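Local coordinates for protein FkbI (Streptomyces hygroscopicus, PDB 1R2J), which binds FAD and probably acts as an acyl-ACP dehydrogenase in making the methoxymalonyl extender unit of the polyketide FK520, at residues G225-S228 with V229-C233; L271-A274 with E275-A279; P181-S184 with G185-A189. All blocks are in the same frame, centred on the assembly; numbering follows the deposited sequence.

How the interactions relate
Interactions 1 and 2 both belong to the C-terminal helical part of the fold, on helices 219-248 and 262-287, and their centres lie about 14 Å apart. They meet where Trp231 CH2 packs 4.3 Å from Ala279 O, which is direct evidence that the two helices are neighbours. Interaction 3 comes first along the chain, in the loop between strands 175-179 and 192-196 of the middle domain. Its centre is about 18 Å from that of interaction 1 and about 26 Å from that of interaction 2, and it touches neither. Interactions 1 and 3 lie near the bound FAD, whereas interaction 2 is packing within helix 262-287, away from the flavin.

Interaction 1: residues G225-S228 with V229-C233; sequences GRKS and VAWGC
Lys227 and Trp231 meet one turn apart on helix 219-248, part of the C-terminal helical domain of the acyl-CoA dehydrogenase fold. Their side chains cross obliquely, and an aliphatic carbon meets the indole: Lys227 CG lies 4.0 Å from Trp231 CD1. Lys227 carries CG anti to its own backbone N (chi1 175°) and then bends at chi3, and NZ reaches Glu42 in a salt bridge and Ser54 in a hydrogen bond. The indole itself is packed against helices 54-67 and 262-287.

A second side-chain contact lies two residues earlier along the chain. With CG1 anti to the backbone N (chi1 165°), Val229 holds CG2 beside that N, and this methyl comes to 3.0 Å from Gly225 O, the same oxygen that accepts the Val229 N-H. Gly225 has a positive phi, 106°, at which a CB would be pressed against the carbonyl O of the preceding residue. The helix is kinked here: the N atoms of Gly225 and Ser228 make no bond to the turn before. From Val229 N onward the i to i+4 ladder is unbroken. It runs from Val229 N to Gly225 O, Ala230 N to Arg226 O (3.0 Å), Trp231 N to Lys227 O and Gly232 N to Ser228 O (2.8 Å).

The side chain of Val229 is about 8 Å from the FAD, so this turn lies near the cofactor. Lys227 O is met twice by Trp231: its backbone N-H is hydrogen-bonded at 3.2 Å, and ring atom CD1 also approaches this carbonyl oxygen to 3.2 Å.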
loop_
_atom_site.group_PDB
_atom_site.type_symbol
_atom_site.label_atom_id
_atom_site.label_comp_id
_atom_site.label_asym_id
_atom_site.label_seq_id
_atom_site.Cartn_x
_atom_site.Cartn_y
_atom_site.Cartn_z
ATOM N N GLY A 225 5.211 -3.331 -0.019
ATOM C CA GLY A 225 4.255 -2.601 0.792
ATOM C C GLY A 225 5.043 -1.402 1.266
ATOM O O GLY A 225 4.648 -0.268 1.025
ATOM N N ARG A 226 6.165 -1.646 1.935
ATOM C CA ARG A 226 7.006 -0.538 2.361
ATOM C C ARG A 226 7.566 0.067 1.079
ATOM O O ARG A 226 7.639 1.284 0.941
ATOM C CB ARG A 226 8.143 -1.023 3.267
ATOM C CG ARG A 226 7.724 -1.100 4.715
ATOM C CD ARG A 226 8.782 -1.679 5.631
ATOM N NE ARG A 226 8.200 -1.873 6.956
ATOM C CZ ARG A 226 8.673 -2.699 7.879
ATOM N NH1 ARG A 226 9.753 -3.427 7.631
ATOM N NH2 ARG A 226 8.057 -2.794 9.051
ATOM N N LYS A 227 7.938 -0.798 0.135
ATOM C CA LYS A 227 8.476 -0.345 -1.145
ATOM C C LYS A 227 7.378 0.333 -1.958
ATOM O O LYS A 227 7.596 1.373 -2.585
ATOM C CB LYS A 227 9.038 -1.530 -1.938
ATOM C CG LYS A 227 9.518 -1.168 -3.349
ATOM C CD LYS A 227 10.169 -2.366 -4.055
ATOM C CE LYS A 227 9.135 -3.386 -4.505
ATOM N NZ LYS A 227 9.779 -4.577 -5.130
ATOM N N SER A 228 6.194 -0.267 -1.930
ATOM C CA SER A 228 5.053 0.247 -2.665
ATOM C C SER A 228 4.555 1.557 -2.063
ATOM O O SER A 228 4.244 2.498 -2.786
ATOM C CB SER A 228 3.927 -0.791 -2.671
ATOM O OG SER A 228 2.908 -0.416 -3.579
ATOM N N VAL A 229 4.471 1.617 -0.739
ATOM C CA VAL A 229 4.021 2.834 -0.083
ATOM C C VAL A 229 5.006 3.956 -0.371
ATOM O O VAL A 229 4.598 5.094 -0.596
ATOM C CB VAL A 229 3.894 2.657 1.442
ATOM C CG1 VAL A 229 3.780 4.030 2.129
ATOM C CG2 VAL A 229 2.661 1.813 1.763
ATOM N N ALA A 230 6.297 3.631 -0.376
ATOM C CA ALA A 230 7.327 4.635 -0.642
ATOM C C ALA A 230 7.117 5.257 -2.032
ATOM O O ALA A 230 7.143 6.474 -2.186
ATOM C CB ALA A 230 8.718 4.002 -0.533
ATOM N N TRP A 231 6.889 4.417 -3.037
ATOM C CA TRP A 231 6.658 4.911 -4.391
ATOM C C TRP A 231 5.319 5.636 -4.445
ATOM O O TRP A 231 5.163 6.610 -5.175
ATOM C CB TRP A 231 6.671 3.760 -5.409
ATOM C CG TRP A 231 8.049 3.322 -5.792
ATOM C CD1 TRP A 231 8.659 2.142 -5.466
ATOM C CD2 TRP A 231 8.995 4.058 -6.584
ATOM N NE1 TRP A 231 9.925 2.098 -6.010
ATOM C CE2 TRP A 231 10.156 3.260 -6.698
ATOM C CE3 TRP A 231 8.973 5.313 -7.208
ATOM C CZ2 TRP A 231 11.285 3.677 -7.411
ATOM C CZ3 TRP A 231 10.099 5.726 -7.919
ATOM C CH2 TRP A 231 11.237 4.906 -8.012
ATOM N N GLY A 232 4.360 5.160 -3.661
ATOM C CA GLY A 232 3.063 5.802 -3.634
ATOM C C GLY A 232 3.229 7.233 -3.151
ATOM O O GLY A 232 2.601 8.160 -3.679
ATOM N N CYS A 233 4.091 7.419 -2.156
ATOM C CA CYS A 233 4.334 8.751 -1.604
ATOM C C CYS A 233 5.043 9.660 -2.584
ATOM O O CYS A 233 4.835 10.872 -2.575
ATOM C CB CYS A 233 5.122 8.651 -0.302
ATOM S SG CYS A 233 4.153 7.839 0.988
#

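Interaction 2: residues L271-A274 with E275-A279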
loop_
_atom_site.group_PDB
_atom_site.type_symbol
_atom_site.label_atom_id
_atom_site.label_comp_id
_atom_site.label_asym_id
_atom_site.label_seq_id
_atom_site.Cartn_x
_atom_site.Cartn_y
_atom_site.Cartn_z
ATOM N N LEU A 271 8.901 21.786 -2.273
ATOM C CA LEU A 271 8.067 20.708 -2.813
ATOM C C LEU A 271 8.835 19.918 -3.864
ATOM O O LEU A 271 8.783 18.686 -3.898
ATOM C CB LEU A 271 6.784 21.275 -3.428
ATOM C CG LEU A 271 5.597 21.468 -2.474
ATOM C CD1 LEU A 271 4.496 22.248 -3.171
ATOM C CD2 LEU A 271 5.079 20.098 -2.023
ATOM N N TRP A 272 9.550 20.636 -4.721
ATOM C CA TRP A 272 10.342 20.013 -5.767
ATOM C C TRP A 272 11.446 19.175 -5.144
ATOM O O TRP A 272 11.687 18.046 -5.559
ATOM C CB TRP A 272 10.958 21.083 -6.666
ATOM C CG TRP A 272 11.998 20.551 -7.592
ATOM C CD1 TRP A 272 13.341 20.795 -7.544
ATOM C CD2 TRP A 272 11.791 19.666 -8.695
ATOM N NE1 TRP A 272 13.984 20.115 -8.548
ATOM C CE2 TRP A 272 13.056 19.415 -9.271
ATOM C CE3 TRP A 272 10.659 19.059 -9.255
ATOM C CZ2 TRP A 272 13.223 18.581 -10.381
ATOM C CZ3 TRP A 272 10.826 18.227 -10.361
ATOM C CH2 TRP A 272 12.098 17.997 -10.910
ATOM N N THR A 273 12.112 19.748 -4.146
ATOM C CA THR A 273 13.207 19.089 -3.441
ATOM C C THR A 273 12.740 17.830 -2.716
ATOM O O THR A 273 13.432 16.814 -2.723
ATOM C CB THR A 273 13.855 20.070 -2.437
ATOM O OG1 THR A 273 14.466 21.142 -3.166
ATOM C CG2 THR A 273 14.910 19.381 -1.594
ATOM N N ALA A 274 11.567 17.904 -2.093
ATOM C CA ALA A 274 11.011 16.765 -1.378
ATOM C C ALA A 274 10.734 15.642 -2.373
ATOM O O ALA A 274 11.085 14.488 -2.133
ATOM C CB ALA A 274 9.714 17.165 -0.675
ATOM N N GLU A 275 10.097 15.995 -3.487
ATOM C CA GLU A 275 9.777 15.024 -4.522
ATOM C C GLU A 275 11.038 14.327 -5.038
ATOM O O GLU A 275 11.038 13.115 -5.249
ATOM C CB GLU A 275 9.074 15.713 -5.692
ATOM C CG GLU A 275 8.689 14.759 -6.826
ATOM C CD GLU A 275 8.118 15.495 -8.017
ATOM O OE1 GLU A 275 7.609 16.616 -7.829
ATOM O OE2 GLU A 275 8.167 14.954 -9.140
ATOM N N GLN A 276 12.103 15.100 -5.243
ATOM C CA GLN A 276 13.361 14.555 -5.742
ATOM C C GLN A 276 14.003 13.616 -4.723
ATOM O O GLN A 276 14.514 12.552 -5.086
ATOM C CB GLN A 276 14.340 15.684 -6.084
ATOM C CG GLN A 276 13.911 16.578 -7.240
ATOM C CD GLN A 276 13.363 15.788 -8.410
ATOM O OE1 GLN A 276 12.149 15.630 -8.551
ATOM N NE2 GLN A 276 14.252 15.273 -9.249
ATOM N N ILE A 277 13.982 14.014 -3.455
ATOM C CA ILE A 277 14.560 13.203 -2.391
ATOM C C ILE A 277 13.844 11.853 -2.289
ATOM O O ILE A 277 14.487 10.799 -2.238
ATOM C CB ILE A 277 14.468 13.925 -1.027
ATOM C CG1 ILE A 277 15.435 15.110 -0.998
ATOM C CG2 ILE A 277 14.813 12.947 0.122
ATOM C CD1 ILE A 277 15.298 15.944 0.246
ATOM N N ALA A 278 12.516 11.890 -2.261
ATOM C CA ALA A 278 11.723 10.665 -2.173
ATOM C C ALA A 278 11.996 9.730 -3.358
ATOM O O ALA A 278 12.112 8.515 -3.195
ATOM C CB ALA A 278 10.231 11.016 -2.106
ATOM N N ALA A 279 12.106 10.298 -4.554
ATOM C CA ALA A 279 12.367 9.491 -5.741
ATOM C C ALA A 279 13.739 8.808 -5.688
ATOM O O ALA A 279 13.863 7.615 -5.978
ATOM C CB ALA A 279 12.259 10.358 -6.995
#
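An i to i+4 stack of a glutamine on a tryptophan marks the outward side of helix 262-287, with Gln276 laid over one face of the Trp272 indole. The two flat groups are stacked nearly parallel, with ring and amide planes only 6° apart. Gln276 CG forms a CH-pi contact, 3.9 Å from the centroid of the five-membered ring, and CD continues over the benzene ring, 3.4 Å from Trp272 CZ2. A bend at chi2 (-44°) folds the Gln276 chain back so that its amide lies over the ring. Replacing Gln276 by an alanine removes CG and the amide, which would probably leave this indole face without their cover and the ring less restrained.

Alongside, Thr273 CG2 meets Ile277 CD1 at 3.9 Å. Glu275 stretches its chain past the ring toward Arg241 of helix 219-248, with which OE1 makes a salt bridge. Underneath runs the regular backbone ladder, for instance Gln276 N to Trp272 O at 3.0 Å and Ala278 N to Ala274 O at 3.0 Å. Leu271, Ala274 and Ala278 pack on helix 297-322, while Trp272, Thr273 and Ile277 are exposed, as on an outer helix of the C-terminal helical bundle.

Interaction 3: residues P181-S184 with G185-A189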
loop_
_atom_site.group_PDB
_atom_site.type_symbol
_atom_site.label_atom_id
_atom_site.label_comp_id
_atom_site.label_asym_id
_atom_site.label_seq_id
_atom_site.Cartn_x
_atom_site.Cartn_y
_atom_site.Cartn_z
ATOM N N PRO A 181 -16.182 1.979 9.021
ATOM C CA PRO A 181 -17.199 2.999 8.731
ATOM C C PRO A 181 -16.766 4.314 8.070
ATOM O O PRO A 181 -17.159 4.596 6.939
ATOM C CB PRO A 181 -17.876 3.211 10.089
ATOM C CG PRO A 181 -16.829 2.793 11.081
ATOM C CD PRO A 181 -16.234 1.575 10.436
ATOM N N LYS A 182 -15.971 5.125 8.759
ATOM C CA LYS A 182 -15.551 6.402 8.190
ATOM C C LYS A 182 -14.032 6.610 8.241
ATOM O O LYS A 182 -13.525 7.323 9.112
ATOM C CB LYS A 182 -16.242 7.552 8.936
ATOM C CG LYS A 182 -17.760 7.484 8.960
ATOM C CD LYS A 182 -18.390 7.975 7.660
ATOM C CE LYS A 182 -18.288 9.492 7.513
ATOM N NZ LYS A 182 -18.989 9.974 6.277
ATOM N N PRO A 183 -13.291 5.998 7.301
ATOM C CA PRO A 183 -11.829 6.136 7.261
ATOM C C PRO A 183 -11.439 7.593 7.001
ATOM O O PRO A 183 -12.080 8.277 6.198
ATOM C CB PRO A 183 -11.433 5.214 6.117
ATOM C CG PRO A 183 -12.617 5.323 5.189
ATOM C CD PRO A 183 -13.778 5.226 6.143
ATOM N N SER A 184 -10.397 8.067 7.680
ATOM C CA SER A 184 -9.963 9.455 7.519
ATOM C C SER A 184 -9.299 9.746 6.175
ATOM O O SER A 184 -9.492 10.820 5.611
ATOM C CB SER A 184 -9.014 9.853 8.653
ATOM O OG SER A 184 -7.822 9.095 8.606
ATOM N N GLY A 185 -8.520 8.794 5.670
ATOM C CA GLY A 185 -7.842 8.981 4.393
ATOM C C GLY A 185 -7.905 7.714 3.557
ATOM O O GLY A 185 -8.343 6.678 4.064
ATOM N N CYS A 186 -7.461 7.777 2.299
ATOM C CA CYS A 186 -7.514 6.615 1.412
ATOM C C CYS A 186 -8.926 6.018 1.550
ATOM O O CYS A 186 -9.122 4.801 1.512
ATOM C CB CYS A 186 -6.447 5.588 1.823
ATOM S SG CYS A 186 -4.727 6.002 1.343
ATOM N N ARG A 187 -9.899 6.913 1.699
ATOM C CA ARG A 187 -11.299 6.567 1.916
ATOM C C ARG A 187 -11.995 5.626 0.936
ATOM O O ARG A 187 -13.034 5.055 1.267
ATOM C CB ARG A 187 -12.109 7.859 2.068
ATOM C CG ARG A 187 -11.561 8.772 3.156
ATOM C CD ARG A 187 -12.518 9.900 3.493
ATOM N NE ARG A 187 -12.693 10.838 2.389
ATOM C CZ ARG A 187 -13.405 11.957 2.481
ATOM N NH1 ARG A 187 -14.007 12.260 3.623
ATOM N NH2 ARG A 187 -13.501 12.777 1.444
ATOM N N ALA A 188 -11.434 5.451 -0.254
ATOM C CA ALA A 188 -12.041 4.556 -1.229
ATOM C C ALA A 188 -11.256 3.250 -1.363
ATOM O O ALA A 188 -11.515 2.454 -2.268
ATOM C CB ALA A 188 -12.134 5.249 -2.586
ATOM N N ALA A 189 -10.314 3.022 -0.451
ATOM C CA ALA A 189 -9.481 1.826 -0.497
ATOM C C ALA A 189 -10.146 0.545 0.008
ATOM O O ALA A 189 -9.529 -0.523 -0.009
ATOM C CB ALA A 189 -8.192 2.069 0.264
#
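Pro183 meets Arg187 in the loop joining strands 175-179 and 192-196 of the middle domain, a segment without regular helix or strand. The pyrrolidine ring contributes its CG, which sits 3.7 Å from Arg187 CA. From the backbone of the same residue, Pro183 O lies 3.1 Å from Arg187 CG and 3.2 Å from Arg187 CD, so the aliphatic part of the arginine packs on that carbonyl. Arg187 reaches it because CG is beside its own backbone N (chi1 -55°); the chain then bends at chi3.

Ser184 follows. Its O is 3.8 Å from Arg187 CD and accepts a hydrogen bond from Arg338. Its OG stands 3.0 Å from Gly185 N, but the angle is too poor for a hydrogen bond. Beyond Gly185 the chain reverses in a type I beta turn from Cys186 to Ala189, closed by Ala189 N to Cys186 O at 2.9 Å.

The Arg187 guanidinium is held by a salt bridge from NH2 to Asp20. Gly185 is about 6 Å from the FAD, and the loop packs against two helices, with Ser184 and Cys186 touching helix 332-345 and Cys186 and Ala189 touching Ser73 of helix 69-88.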